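Local structure of zinc transport transcriptional regulator (Lactococcus lactis subsp. lactis, 5YHY) at residues N21-I25 and L36-H42; Q78-S83 and W95-A101; E41-M45 and H108-H112. The protein probably binds DNA as a MarR-family, winged helix-turn-helix transcriptional regulator that responds to zinc and takes part in zinc homeostasis. The protein carries 1 engineered substitution. One frame throughout, in Å; residues are numbered along the deposited sequence.

Contact 1. Residues N21-I25 and L36-H42; sequences NKHEI and LTSTQEH. With ZN (zinc ion), chain B.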
ATOM      1  N   ASN A  21       6.290  -5.645   0.012  1.00 40.26           N
ATOM      2  CA  ASN A  21       7.702  -5.933  -0.255  1.00 41.17           C
ATOM      3  C   ASN A  21       8.392  -4.949  -1.207  1.00 42.76           C
ATOM      4  O   ASN A  21       9.382  -5.299  -1.859  1.00 40.49           O
ATOM      5  CB  ASN A  21       7.878  -7.368  -0.763  1.00 42.41           C
ATOM      6  CG  ASN A  21       7.365  -8.404   0.223  1.00 47.91           C
ATOM      7  OD1 ASN A  21       7.478  -8.232   1.439  1.00 51.33           O
ATOM      8  ND2 ASN A  21       6.795  -9.484  -0.298  1.00 52.95           N
ATOM      9  N   LYS A  22       7.880  -3.721  -1.279  1.00 38.08           N
ATOM     10  CA  LYS A  22       8.462  -2.697  -2.143  1.00 35.76           C
ATOM     11  C   LYS A  22       8.805  -1.433  -1.367  1.00 34.12           C
ATOM     12  O   LYS A  22       8.154  -1.114  -0.375  1.00 35.91           O
ATOM     13  CB  LYS A  22       7.509  -2.361  -3.293  1.00 33.55           C
ATOM     14  CG  LYS A  22       7.342  -3.488  -4.293  1.00 35.28           C
ATOM     15  CD  LYS A  22       6.358  -3.105  -5.379  1.00 34.94           C
ATOM     16  CE  LYS A  22       6.025  -4.303  -6.254  1.00 40.77           C
ATOM     17  NZ  LYS A  22       5.069  -3.939  -7.325  1.00 36.37           N
ATOM     18  N   HIS A  23       9.833  -0.719  -1.820  1.00 32.58           N
ATOM     19  CA  HIS A  23      10.235   0.538  -1.194  1.00 33.35           C
ATOM     20  C   HIS A  23       9.444   1.697  -1.766  1.00 30.99           C
ATOM     21  O   HIS A  23       9.295   2.726  -1.121  1.00 30.39           O
ATOM     22  CB  HIS A  23      11.721   0.825  -1.440  1.00 36.32           C
ATOM     23  CG  HIS A  23      12.649   0.028  -0.581  1.00 39.84           C
ATOM     24  ND1 HIS A  23      12.452  -0.139   0.774  1.00 45.22           N
ATOM     25  CD2 HIS A  23      13.793  -0.634  -0.880  1.00 40.14           C
ATOM     26  CE1 HIS A  23      13.429  -0.879   1.270  1.00 46.28           C
ATOM     27  NE2 HIS A  23      14.254  -1.192   0.286  1.00 44.44           N
ATOM     28  N   GLU A  24       8.964   1.526  -2.995  1.00 27.53           N
ATOM     29  CA  GLU A  24       8.311   2.597  -3.731  1.00 25.95           C
ATOM     30  C   GLU A  24       7.266   2.006  -4.659  1.00 24.59           C
ATOM     31  O   GLU A  24       7.439   0.903  -5.170  1.00 24.93           O
ATOM     32  CB  GLU A  24       9.331   3.347  -4.593  1.00 31.13           C
ATOM     33  CG  GLU A  24       9.966   4.547  -3.936  1.00 33.72           C
ATOM     34  CD  GLU A  24      10.764   5.370  -4.929  1.00 29.97           C
ATOM     35  OE1 GLU A  24      11.660   4.803  -5.586  1.00 28.21           O
ATOM     36  OE2 GLU A  24      10.496   6.584  -5.052  1.00 33.70           O
ATOM     37  N   ILE A  25       6.185   2.747  -4.887  1.00 24.36           N
ATOM     38  CA  ILE A  25       5.205   2.345  -5.887  1.00 22.08           C
ATOM     39  C   ILE A  25       5.686   2.799  -7.266  1.00 20.99           C
ATOM     40  O   ILE A  25       5.653   3.983  -7.592  1.00 21.96           O
ATOM     41  CB  ILE A  25       3.816   2.940  -5.591  1.00 23.47           C
ATOM     42  CG1 ILE A  25       3.292   2.443  -4.239  1.00 28.60           C
ATOM     43  CG2 ILE A  25       2.830   2.581  -6.708  1.00 25.36           C
ATOM     44  CD1 ILE A  25       3.030   0.968  -4.202  1.00 33.32           C
ATOM     45  N   LEU A  36      18.692  -1.697  -3.386  1.00 39.87           N
ATOM     46  CA  LEU A  36      18.964  -0.376  -2.822  1.00 30.38           C
ATOM     47  C   LEU A  36      17.732   0.228  -2.167  1.00 30.20           C
ATOM     48  O   LEU A  36      16.604  -0.065  -2.556  1.00 28.81           O
ATOM     49  CB  LEU A  36      19.439   0.571  -3.922  1.00 26.05           C
ATOM     50  CG  LEU A  36      20.727   0.185  -4.648  1.00 31.47           C
ATOM     51  CD1 LEU A  36      21.036   1.189  -5.751  1.00 29.39           C
ATOM     52  CD2 LEU A  36      21.872   0.096  -3.658  1.00 31.57           C
ATOM     53  N   THR A  37      17.948   1.089  -1.178  1.00 26.15           N
ATOM     54  CA  THR A  37      16.850   1.845  -0.596  1.00 25.42           C
ATOM     55  C   THR A  37      16.471   2.933  -1.581  1.00 24.32           C
ATOM     56  O   THR A  37      17.227   3.226  -2.502  1.00 23.44           O
ATOM     57  CB  THR A  37      17.258   2.519   0.716  1.00 27.41           C
ATOM     58  OG1 THR A  37      18.259   3.510   0.444  1.00 23.55           O
ATOM     59  CG2 THR A  37      17.813   1.497   1.693  1.00 28.97           C
ATOM     60  N   SER A  38      15.301   3.530  -1.388  1.00 24.32           N
ATOM     61  CA  SER A  38      14.867   4.596  -2.274  1.00 24.15           C
ATOM     62  C   SER A  38      15.811   5.793  -2.200  1.00 21.77           C
ATOM     63  O   SER A  38      16.138   6.386  -3.226  1.00 22.66           O
ATOM     64  CB  SER A  38      13.417   4.997  -1.982  1.00 30.84           C
ATOM     65  OG  SER A  38      13.279   5.490  -0.670  1.00 34.75           O
ATOM     66  N   THR A  39      16.271   6.139  -0.996  1.00 23.22           N
ATOM     67  CA  THR A  39      17.198   7.257  -0.870  1.00 21.04           C
ATOM     68  C   THR A  39      18.471   6.976  -1.676  1.00 18.84           C
ATOM     69  O   THR A  39      18.974   7.845  -2.383  1.00 19.62           O
ATOM     70  CB  THR A  39      17.555   7.552   0.600  1.00 24.08           C
ATOM     71  OG1 THR A  39      16.383   8.013   1.285  1.00 25.89           O
ATOM     72  CG2 THR A  39      18.627   8.622   0.690  1.00 23.23           C
ATOM     73  N   GLN A  40      18.980   5.756  -1.573  1.00 21.13           N
ATOM     74  CA  GLN A  40      20.168   5.392  -2.329  1.00 20.22           C
ATOM     75  C   GLN A  40      19.932   5.523  -3.836  1.00 19.99           C
ATOM     76  O   GLN A  40      20.768   6.080  -4.548  1.00 18.87           O
ATOM     77  CB  GLN A  40      20.621   3.976  -1.951  1.00 21.79           C
ATOM     78  CG  GLN A  40      21.131   3.925  -0.517  1.00 21.90           C
ATOM     79  CD  GLN A  40      21.098   2.541   0.097  1.00 27.17           C
ATOM     80  OE1 GLN A  40      20.941   1.538  -0.598  1.00 26.59           O
ATOM     81  NE2 GLN A  40      21.247   2.485   1.419  1.00 27.07           N
ATOM     82  N   GLU A  41      18.783   5.036  -4.306  1.00 20.36           N
ATOM     83  CA  GLU A  41      18.455   5.118  -5.725  1.00 20.79           C
ATOM     84  C   GLU A  41      18.369   6.573  -6.157  1.00 19.78           C
ATOM     85  O   GLU A  41      18.791   6.938  -7.252  1.00 19.79           O
ATOM     86  CB  GLU A  41      17.113   4.432  -6.021  1.00 23.24           C
ATOM     87  CG  GLU A  41      17.070   2.941  -5.732  1.00 25.27           C
ATOM     88  CD  GLU A  41      17.428   2.090  -6.935  1.00 28.26           C
ATOM     89  OE1 GLU A  41      18.039   2.609  -7.888  1.00 28.27           O
ATOM     90  OE2 GLU A  41      17.094   0.884  -6.921  1.00 31.06           O
ATOM     91  N   HIS A  42      17.813   7.413  -5.290  1.00 18.32           N
ATOM     92  CA  HIS A  42      17.616   8.808  -5.652  1.00 17.04           C
ATOM     93  C   HIS A  42      18.906   9.612  -5.653  1.00 18.48           C
ATOM     94  O   HIS A  42      19.054  10.532  -6.446  1.00 18.86           O
ATOM     95  CB  HIS A  42      16.533   9.437  -4.785  1.00 17.82           C
ATOM     96  CG  HIS A  42      15.215   8.760  -4.942  1.00 21.93           C
ATOM     97  ND1 HIS A  42      14.158   8.979  -4.086  1.00 22.49           N
ATOM     98  CD2 HIS A  42      14.785   7.846  -5.845  1.00 22.54           C
ATOM     99  CE1 HIS A  42      13.130   8.239  -4.459  1.00 25.46           C
ATOM    100  NE2 HIS A  42      13.487   7.537  -5.522  1.00 21.25           N
TER
HETATM  101 ZN    ZN B 201      12.575   6.124  -6.671  1.00 22.57          ZN
HETATM  102  O   HOH W   1      10.204   5.661  -0.827  1.00 44.04           O
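Glu24 reaches the imidazole of His42 at its edge, OE2 lying in the ring plane 3.2 Å from CE1 of His42, while Ser38 O sits over one face of the same ring, toward the rim. The carboxylate plane is turned 62° from the imidazole. Both groups belong to a zinc site of this MarR-family protein: Glu24 from the loop after helix 4-19, His42 from near the start of helix 38-49. Glu24 OE1 binds the zinc ion at 1.9 Å, with OE2 a longer, weaker contact at 2.7 Å; the two side chains approach from opposite directions, and His42 NE2 binds at 2.0 Å. His108 and His112 complete the site. The Glu24 chain runs extended beyond CG (chi2 -170°), which carries the carboxylate to the metal and lays CG and CD against Ser38 CB. Nearby, His23 CD2 comes obliquely within 3.3 Å of Leu36 O. A capping box starts the helix: Gln40 N donates to Thr37 OG1, and Thr37 N returns a bond to Gln40 OE1 from above the carbonyl plane. A water links the two segments, donating to His23 O at 3.1 Å and hydrogen-bonding Ser38 OG.

Contact 2. Residues Q78-S83 and W95-A101; sequences QELIKS and WSLTEKA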
ATOM      1  N   GLN A  78      29.325  -0.312  -2.008  1.00 27.44           N
ATOM      2  CA  GLN A  78      28.923  -1.084  -3.181  1.00 28.10           C
ATOM      3  C   GLN A  78      29.608  -0.600  -4.461  1.00 26.08           C
ATOM      4  O   GLN A  78      29.293  -1.065  -5.558  1.00 28.60           O
ATOM      5  CB  GLN A  78      27.397  -1.033  -3.343  1.00 27.06           C
ATOM      6  CG  GLN A  78      26.635  -1.639  -2.173  1.00 32.00           C
ATOM      7  CD  GLN A  78      26.899  -3.125  -2.018  1.00 41.48           C
ATOM      8  OE1 GLN A  78      26.832  -3.882  -2.989  1.00 47.25           O
ATOM      9  NE2 GLN A  78      27.212  -3.551  -0.798  1.00 44.76           N
ATOM     10  N   GLU A  79      30.530   0.345  -4.314  1.00 25.41           N
ATOM     11  CA  GLU A  79      31.302   0.872  -5.436  1.00 23.71           C
ATOM     12  C   GLU A  79      30.427   1.459  -6.540  1.00 26.77           C
ATOM     13  O   GLU A  79      30.730   1.346  -7.732  1.00 26.14           O
ATOM     14  CB  GLU A  79      32.270  -0.195  -5.968  1.00 28.18           C
ATOM     15  CG  GLU A  79      33.276  -0.619  -4.912  1.00 29.86           C
ATOM     16  CD  GLU A  79      34.194  -1.733  -5.366  1.00 39.93           C
ATOM     17  OE1 GLU A  79      33.802  -2.502  -6.262  1.00 40.46           O
ATOM     18  OE2 GLU A  79      35.310  -1.833  -4.818  1.00 43.97           O
ATOM     19  N   LEU A  80      29.345   2.104  -6.110  1.00 23.93           N
ATOM     20  CA  LEU A  80      28.382   2.731  -7.004  1.00 24.10           C
ATOM     21  C   LEU A  80      28.644   4.228  -7.156  1.00 22.88           C
ATOM     22  O   LEU A  80      28.187   4.855  -8.116  1.00 22.47           O
ATOM     23  CB  LEU A  80      26.957   2.486  -6.498  1.00 23.67           C
ATOM     24  CG  LEU A  80      26.450   1.054  -6.687  1.00 23.86           C
ATOM     25  CD1 LEU A  80      25.199   0.790  -5.866  1.00 24.08           C
ATOM     26  CD2 LEU A  80      26.202   0.801  -8.170  1.00 26.92           C
ATOM     27  N   ILE A  81      29.381   4.800  -6.205  1.00 20.83           N
ATOM     28  CA  ILE A  81      29.765   6.207  -6.291  1.00 19.15           C
ATOM     29  C   ILE A  81      31.213   6.332  -5.865  1.00 20.59           C
ATOM     30  O   ILE A  81      31.761   5.413  -5.249  1.00 21.40           O
ATOM     31  CB  ILE A  81      28.912   7.115  -5.380  1.00 19.82           C
ATOM     32  CG1 ILE A  81      29.085   6.711  -3.911  1.00 20.10           C
ATOM     33  CG2 ILE A  81      27.437   7.063  -5.801  1.00 21.58           C
ATOM     34  CD1 ILE A  81      28.254   7.541  -2.935  1.00 20.05           C
ATOM     35  N   LYS A  82      31.811   7.472  -6.188  1.00 20.37           N
ATOM     36  CA  LYS A  82      33.199   7.753  -5.837  1.00 20.20           C
ATOM     37  C   LYS A  82      33.359   9.228  -5.480  1.00 22.19           C
ATOM     38  O   LYS A  82      32.740  10.109  -6.094  1.00 22.38           O
ATOM     39  CB  LYS A  82      34.133   7.366  -6.992  1.00 22.00           C
ATOM     40  CG  LYS A  82      33.803   8.047  -8.322  1.00 26.57           C
ATOM     41  CD  LYS A  82      34.691   7.505  -9.445  1.00 30.67           C
ATOM     42  CE  LYS A  82      34.270   8.055 -10.804  1.00 33.25           C
ATOM     43  NZ  LYS A  82      34.391   9.534 -10.889  1.00 43.42           N
ATOM     44  N   SER A  83      34.198   9.503  -4.488  1.00 19.51           N
ATOM     45  CA  SER A  83      34.437  10.867  -4.070  1.00 17.76           C
ATOM     46  C   SER A  83      35.628  11.493  -4.787  1.00 23.27           C
ATOM     47  O   SER A  83      36.546  10.801  -5.241  1.00 21.39           O
ATOM     48  CB  SER A  83      34.671  10.919  -2.561  1.00 21.73           C
ATOM     49  OG  SER A  83      35.838  10.172  -2.214  1.00 20.62           O
ATOM     50  N   TRP A  95      30.689  14.009  -5.077  1.00 21.14           N
ATOM     51  CA  TRP A  95      30.360  12.625  -5.392  1.00 19.75           C
ATOM     52  C   TRP A  95      29.934  12.476  -6.830  1.00 22.99           C
ATOM     53  O   TRP A  95      29.192  13.315  -7.355  1.00 22.94           O
ATOM     54  CB  TRP A  95      29.240  12.127  -4.477  1.00 19.38           C
ATOM     55  CG  TRP A  95      29.662  12.117  -3.049  1.00 19.38           C
ATOM     56  CD1 TRP A  95      29.457  13.096  -2.129  1.00 20.60           C
ATOM     57  CD2 TRP A  95      30.404  11.088  -2.383  1.00 19.99           C
ATOM     58  NE1 TRP A  95      30.004  12.734  -0.920  1.00 20.73           N
ATOM     59  CE2 TRP A  95      30.589  11.502  -1.050  1.00 20.48           C
ATOM     60  CE3 TRP A  95      30.915   9.848  -2.782  1.00 19.68           C
ATOM     61  CZ2 TRP A  95      31.276  10.727  -0.114  1.00 22.39           C
ATOM     62  CZ3 TRP A  95      31.585   9.081  -1.854  1.00 20.51           C
ATOM     63  CH2 TRP A  95      31.760   9.521  -0.536  1.00 19.82           C
ATOM     64  N   SER A  96      30.402  11.403  -7.460  1.00 21.43           N
ATOM     65  CA  SER A  96      29.985  11.068  -8.816  1.00 21.18           C
ATOM     66  C   SER A  96      29.681   9.581  -8.957  1.00 23.52           C
ATOM     67  O   SER A  96      30.091   8.767  -8.125  1.00 21.60           O
ATOM     68  CB  SER A  96      31.057  11.495  -9.819  1.00 28.78           C
ATOM     69  OG  SER A  96      32.282  10.863  -9.524  1.00 32.87           O
ATOM     70  N   LEU A  97      28.953   9.227 -10.013  1.00 22.80           N
ATOM     71  CA  LEU A  97      28.666   7.832 -10.300  1.00 22.17           C
ATOM     72  C   LEU A  97      29.922   7.113 -10.772  1.00 23.64           C
ATOM     73  O   LEU A  97      30.778   7.711 -11.421  1.00 27.47           O
ATOM     74  CB  LEU A  97      27.629   7.719 -11.416  1.00 25.41           C
ATOM     75  CG  LEU A  97      26.250   8.310 -11.147  1.00 22.84           C
ATOM     76  CD1 LEU A  97      25.341   7.934 -12.306  1.00 27.07           C
ATOM     77  CD2 LEU A  97      25.710   7.764  -9.839  1.00 23.18           C
ATOM     78  N   THR A  98      30.011   5.834 -10.443  1.00 24.06           N
ATOM     79  CA  THR A  98      30.951   4.940 -11.113  1.00 23.35           C
ATOM     80  C   THR A  98      30.253   4.390 -12.354  1.00 29.86           C
ATOM     81  O   THR A  98      29.031   4.488 -12.482  1.00 26.70           O
ATOM     82  CB  THR A  98      31.375   3.774 -10.211  1.00 23.86           C
ATOM     83  OG1 THR A  98      30.243   2.946  -9.915  1.00 24.68           O
ATOM     84  CG2 THR A  98      32.005   4.291  -8.912  1.00 24.70           C
ATOM     85  N   GLU A  99      31.015   3.810 -13.277  1.00 28.44           N
ATOM     86  CA  GLU A  99      30.391   3.228 -14.468  1.00 30.41           C
ATOM     87  C   GLU A  99      29.357   2.165 -14.098  1.00 26.62           C
ATOM     88  O   GLU A  99      28.327   2.032 -14.763  1.00 30.60           O
ATOM     89  CB  GLU A  99      31.448   2.647 -15.415  1.00 35.09           C
ATOM     90  CG  GLU A  99      31.753   3.531 -16.620  1.00 44.13           C
ATOM     91  CD  GLU A  99      30.509   3.899 -17.428  1.00 47.57           C
ATOM     92  OE1 GLU A  99      29.591   3.056 -17.559  1.00 47.00           O
ATOM     93  OE2 GLU A  99      30.446   5.042 -17.928  1.00 47.41           O
ATOM     94  N   LYS A 100      29.625   1.415 -13.035  1.00 26.37           N
ATOM     95  CA  LYS A 100      28.702   0.397 -12.543  1.00 29.88           C
ATOM     96  C   LYS A 100      27.305   0.987 -12.299  1.00 30.82           C
ATOM     97  O   LYS A 100      26.287   0.330 -12.525  1.00 28.11           O
ATOM     98  CB  LYS A 100      29.255  -0.206 -11.248  1.00 32.05           C
ATOM     99  CG  LYS A 100      28.385  -1.260 -10.575  1.00 33.75           C
ATOM    100  CD  LYS A 100      29.063  -1.769  -9.303  1.00 31.67           C
ATOM    101  CE  LYS A 100      28.157  -2.672  -8.486  1.00 38.12           C
ATOM    102  NZ  LYS A 100      28.875  -3.289  -7.323  1.00 35.99           N
ATOM    103  N   ALA A 101      27.270   2.239 -11.848  1.00 27.72           N
ATOM    104  CA  ALA A 101      26.022   2.864 -11.416  1.00 25.27           C
ATOM    105  C   ALA A 101      25.212   3.486 -12.544  1.00 27.55           C
ATOM    106  O   ALA A 101      24.012   3.731 -12.389  1.00 24.93           O
ATOM    107  CB  ALA A 101      26.303   3.920 -10.352  1.00 24.63           C
TER
HETATM  108  O   HOH W   2      33.653  12.337  -7.577  1.00 28.71           O
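Lys82 and Ser96 grip each other twice through the backbone, as the hydrogen-bonded pair of the antiparallel hairpin that forms the wing of the winged helix-turn-helix. Lys82 N meets Ser96 O at 2.9 Å, nearly along the C=O axis, and Ser96 N gives to Lys82 O. The lysine then folds back: its chain is straight until chi4 bends it (62°), bringing NZ to Ser96 OG at 2.8 Å. On the other side of the sheet Ser83 CB stands over the six-membered ring of Trp95, 3.8 Å from its centroid, while Ile81 CD1 comes obliquely to CE3 of Trp95 at 3.5 Å. Replacing Trp95 by an alanine would probably open a gap beside Ile81 CD1 and leave Asn54, which accepts from the indole NE1, without that donor. Beyond the strands, Thr98 holds the turn after helix 65-77 with two bonds, N to Leu80 O and OG1 to Glu79 O at 2.8 Å. Lys100, extended all the way from CB, lays CG against Leu80 CD2 and donates from NZ to Gln78 O at 2.9 Å. Glu79 closes that helix in a Schellman motif, and Leu72 of the same helix packs on Ile81 and Trp95. Both NZ atoms bond neutral oxygens, a hydroxyl and a carbonyl; Glu79 OE1 stays 5.1 Å from Lys100 NZ without a salt bridge, so any pull between those charges is probably secondary.

Contact 3. Residues E41-M45 and H108-H112; sequences EHILM and HATHH. With ZN (zinc ion), chain B.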
ATOM      1  N   GLU A  41      18.783   5.036  -4.306  1.00 20.36           N
ATOM      2  CA  GLU A  41      18.455   5.118  -5.725  1.00 20.79           C
ATOM      3  C   GLU A  41      18.369   6.573  -6.157  1.00 19.78           C
ATOM      4  O   GLU A  41      18.791   6.938  -7.252  1.00 19.79           O
ATOM      5  CB  GLU A  41      17.113   4.432  -6.021  1.00 23.24           C
ATOM      6  CG  GLU A  41      17.070   2.941  -5.732  1.00 25.27           C
ATOM      7  CD  GLU A  41      17.428   2.090  -6.935  1.00 28.26           C
ATOM      8  OE1 GLU A  41      18.039   2.609  -7.888  1.00 28.27           O
ATOM      9  OE2 GLU A  41      17.094   0.884  -6.921  1.00 31.06           O
ATOM     10  N   HIS A  42      17.813   7.413  -5.290  1.00 18.32           N
ATOM     11  CA  HIS A  42      17.616   8.808  -5.652  1.00 17.04           C
ATOM     12  C   HIS A  42      18.906   9.612  -5.653  1.00 18.48           C
ATOM     13  O   HIS A  42      19.054  10.532  -6.446  1.00 18.86           O
ATOM     14  CB  HIS A  42      16.533   9.437  -4.785  1.00 17.82           C
ATOM     15  CG  HIS A  42      15.215   8.760  -4.942  1.00 21.93           C
ATOM     16  ND1 HIS A  42      14.158   8.979  -4.086  1.00 22.49           N
ATOM     17  CD2 HIS A  42      14.785   7.846  -5.845  1.00 22.54           C
ATOM     18  CE1 HIS A  42      13.130   8.239  -4.459  1.00 25.46           C
ATOM     19  NE2 HIS A  42      13.487   7.537  -5.522  1.00 21.25           N
ATOM     20  N   ILE A  43      19.852   9.239  -4.794  1.00 18.78           N
ATOM     21  CA  ILE A  43      21.168   9.848  -4.874  1.00 20.40           C
ATOM     22  C   ILE A  43      21.803   9.530  -6.224  1.00 18.33           C
ATOM     23  O   ILE A  43      22.361  10.409  -6.877  1.00 18.94           O
ATOM     24  CB  ILE A  43      22.068   9.392  -3.718  1.00 17.74           C
ATOM     25  CG1 ILE A  43      21.558  10.023  -2.409  1.00 20.45           C
ATOM     26  CG2 ILE A  43      23.534   9.786  -3.985  1.00 19.40           C
ATOM     27  CD1 ILE A  43      22.382   9.667  -1.201  1.00 23.00           C
ATOM     28  N   LEU A  44      21.681   8.283  -6.664  1.00 20.13           N
ATOM     29  CA  LEU A  44      22.265   7.909  -7.947  1.00 20.65           C
ATOM     30  C   LEU A  44      21.640   8.697  -9.095  1.00 18.86           C
ATOM     31  O   LEU A  44      22.348   9.172  -9.979  1.00 19.84           O
ATOM     32  CB  LEU A  44      22.153   6.407  -8.193  1.00 21.24           C
ATOM     33  CG  LEU A  44      22.905   5.500  -7.227  1.00 18.53           C
ATOM     34  CD1 LEU A  44      22.722   4.070  -7.691  1.00 20.69           C
ATOM     35  CD2 LEU A  44      24.387   5.844  -7.165  1.00 19.62           C
ATOM     36  N   MET A  45      20.318   8.880  -9.058  1.00 21.15           N
ATOM     37  CA  MET A  45      19.657   9.703 -10.067  1.00 20.96           C
ATOM     38  C   MET A  45      20.155  11.132 -10.059  1.00 18.93           C
ATOM     39  O   MET A  45      20.329  11.743 -11.108  1.00 22.57           O
ATOM     40  CB  MET A  45      18.133   9.699  -9.884  1.00 19.55           C
ATOM     41  CG  MET A  45      17.469   8.435 -10.369  1.00 20.82           C
ATOM     42  SD  MET A  45      15.669   8.455 -10.176  1.00 23.27           S
ATOM     43  CE  MET A  45      15.226   9.919 -11.093  1.00 25.17           C
ATOM     44  N   HIS A 108      16.353   3.345 -12.808  1.00 24.19           N
ATOM     45  CA  HIS A 108      15.439   3.911 -11.827  1.00 23.14           C
ATOM     46  C   HIS A 108      14.737   5.155 -12.353  1.00 22.65           C
ATOM     47  O   HIS A 108      13.547   5.356 -12.093  1.00 22.43           O
ATOM     48  CB  HIS A 108      16.142   4.225 -10.508  1.00 24.23           C
ATOM     49  CG  HIS A 108      15.198   4.342  -9.355  1.00 22.59           C
ATOM     50  ND1 HIS A 108      14.599   3.247  -8.777  1.00 21.28           N
ATOM     51  CD2 HIS A 108      14.726   5.428  -8.693  1.00 21.89           C
ATOM     52  CE1 HIS A 108      13.817   3.645  -7.787  1.00 23.98           C
ATOM     53  NE2 HIS A 108      13.863   4.964  -7.732  1.00 22.05           N
ATOM     54  N   ALA A 109      15.470   5.996 -13.076  1.00 21.73           N
ATOM     55  CA  ALA A 109      14.883   7.182 -13.669  1.00 23.05           C
ATOM     56  C   ALA A 109      13.768   6.759 -14.619  1.00 25.56           C
ATOM     57  O   ALA A 109      12.692   7.355 -14.637  1.00 25.31           O
ATOM     58  CB  ALA A 109      15.935   7.992 -14.402  1.00 27.42           C
ATOM     59  N   THR A 110      14.024   5.717 -15.397  1.00 23.68           N
ATOM     60  CA  THR A 110      13.010   5.232 -16.327  1.00 26.65           C
ATOM     61  C   THR A 110      11.741   4.784 -15.598  1.00 24.14           C
ATOM     62  O   THR A 110      10.621   5.069 -16.051  1.00 24.11           O
ATOM     63  CB  THR A 110      13.546   4.095 -17.202  1.00 26.16           C
ATOM     64  OG1 THR A 110      14.623   4.595 -18.003  1.00 28.24           O
ATOM     65  CG2 THR A 110      12.460   3.575 -18.118  1.00 27.66           C
ATOM     66  N   HIS A 111      11.906   4.086 -14.479  1.00 21.92           N
ATOM     67  CA  HIS A 111      10.750   3.636 -13.710  1.00 23.14           C
ATOM     68  C   HIS A 111       9.902   4.812 -13.237  1.00 22.46           C
ATOM     69  O   HIS A 111       8.676   4.783 -13.343  1.00 21.41           O
ATOM     70  CB  HIS A 111      11.169   2.792 -12.510  1.00 23.55           C
ATOM     71  CG  HIS A 111      11.818   1.498 -12.881  1.00 26.26           C
ATOM     72  ND1 HIS A 111      11.464   0.785 -14.004  1.00 27.13           N
ATOM     73  CD2 HIS A 111      12.801   0.787 -12.277  1.00 30.74           C
ATOM     74  CE1 HIS A 111      12.208  -0.306 -14.083  1.00 33.47           C
ATOM     75  NE2 HIS A 111      13.024  -0.329 -13.044  1.00 33.64           N
ATOM     76  N   HIS A 112      10.548   5.841 -12.695  1.00 23.22           N
ATOM     77  CA  HIS A 112       9.811   7.042 -12.303  1.00 21.81           C
ATOM     78  C   HIS A 112       9.114   7.712 -13.474  1.00 21.45           C
ATOM     79  O   HIS A 112       7.967   8.144 -13.359  1.00 21.44           O
ATOM     80  CB  HIS A 112      10.726   8.036 -11.593  1.00 22.99           C
ATOM     81  CG  HIS A 112      10.897   7.733 -10.143  1.00 25.54           C
ATOM     82  ND1 HIS A 112       9.942   8.052  -9.200  1.00 25.15           N
ATOM     83  CD2 HIS A 112      11.890   7.106  -9.477  1.00 20.65           C
ATOM     84  CE1 HIS A 112      10.349   7.649  -8.012  1.00 27.28           C
ATOM     85  NE2 HIS A 112      11.529   7.070  -8.151  1.00 25.09           N
TER
HETATM   86 ZN    ZN B 201      12.575   6.124  -6.671  1.00 22.57          ZN
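Glu41 crosses one face of the His108 ring, at about a right angle to the histidine side chain, where helices 38-49 and 102-123 meet, their short segments crossing at -100°, at the three-histidine, one-glutamate zinc site of this MarR-family regulator. Followed outward, its CB stands over the centre of the imidazole, 3.6 Å from the centroid, in a CH-pi contact. CG passes over CE1 and ND1. A bend at chi2 then carries the carboxylate out past the ND1 rim, still nearly parallel to the ring (17°), with CD 3.6 Å from ND1 of His108 and OE1 equally near His108 CB. This negative group above the ND1 side of the ring would probably help to polarise the imidazole whose NE2 holds the metal, although the two are not hydrogen-bonded. The ring of His108 stands up from its helix because CG is anti to the backbone N (chi1 -160°), and NE2 reaches the zinc ion at 2.0 Å. His112, one turn on, supplies its own NE2, its ring lying obliquely to that of His42. NE2 of His42, His108 and His112, with Glu24 OE1 from the loop after helix 4-19, make up the four ligands. Met45 comes to the edge of the His108 ring, SD in its plane and 3.5 Å from CD2 of His108, and a bend at chi3 brings Met45 CE to 3.9 Å from Ala109 CB.

Overall arrangement
Contacts 1 and 3 are two halves of one zinc site, their centres 9 Å apart: both use helix 38-49 and share Glu41 and His42. The glutamate of the first meets the histidines of the second around the metal, Glu24 OE1 lying 3.1 Å from His108 NE2. Contact 2 stands further off, about 14 Å from contact 3 and 18 Å from contact 1 between centres, with the side chain of Leu97 about 14 Å from the zinc ion. Leu44 of contact 3 makes the join to contact 2: its CD2 is 3.5 Å from Leu97 CD2 and 3.6 Å from Ile81 CG2. A short turn joins strand 93-97 to helix 102-123, which carries His108 and His112.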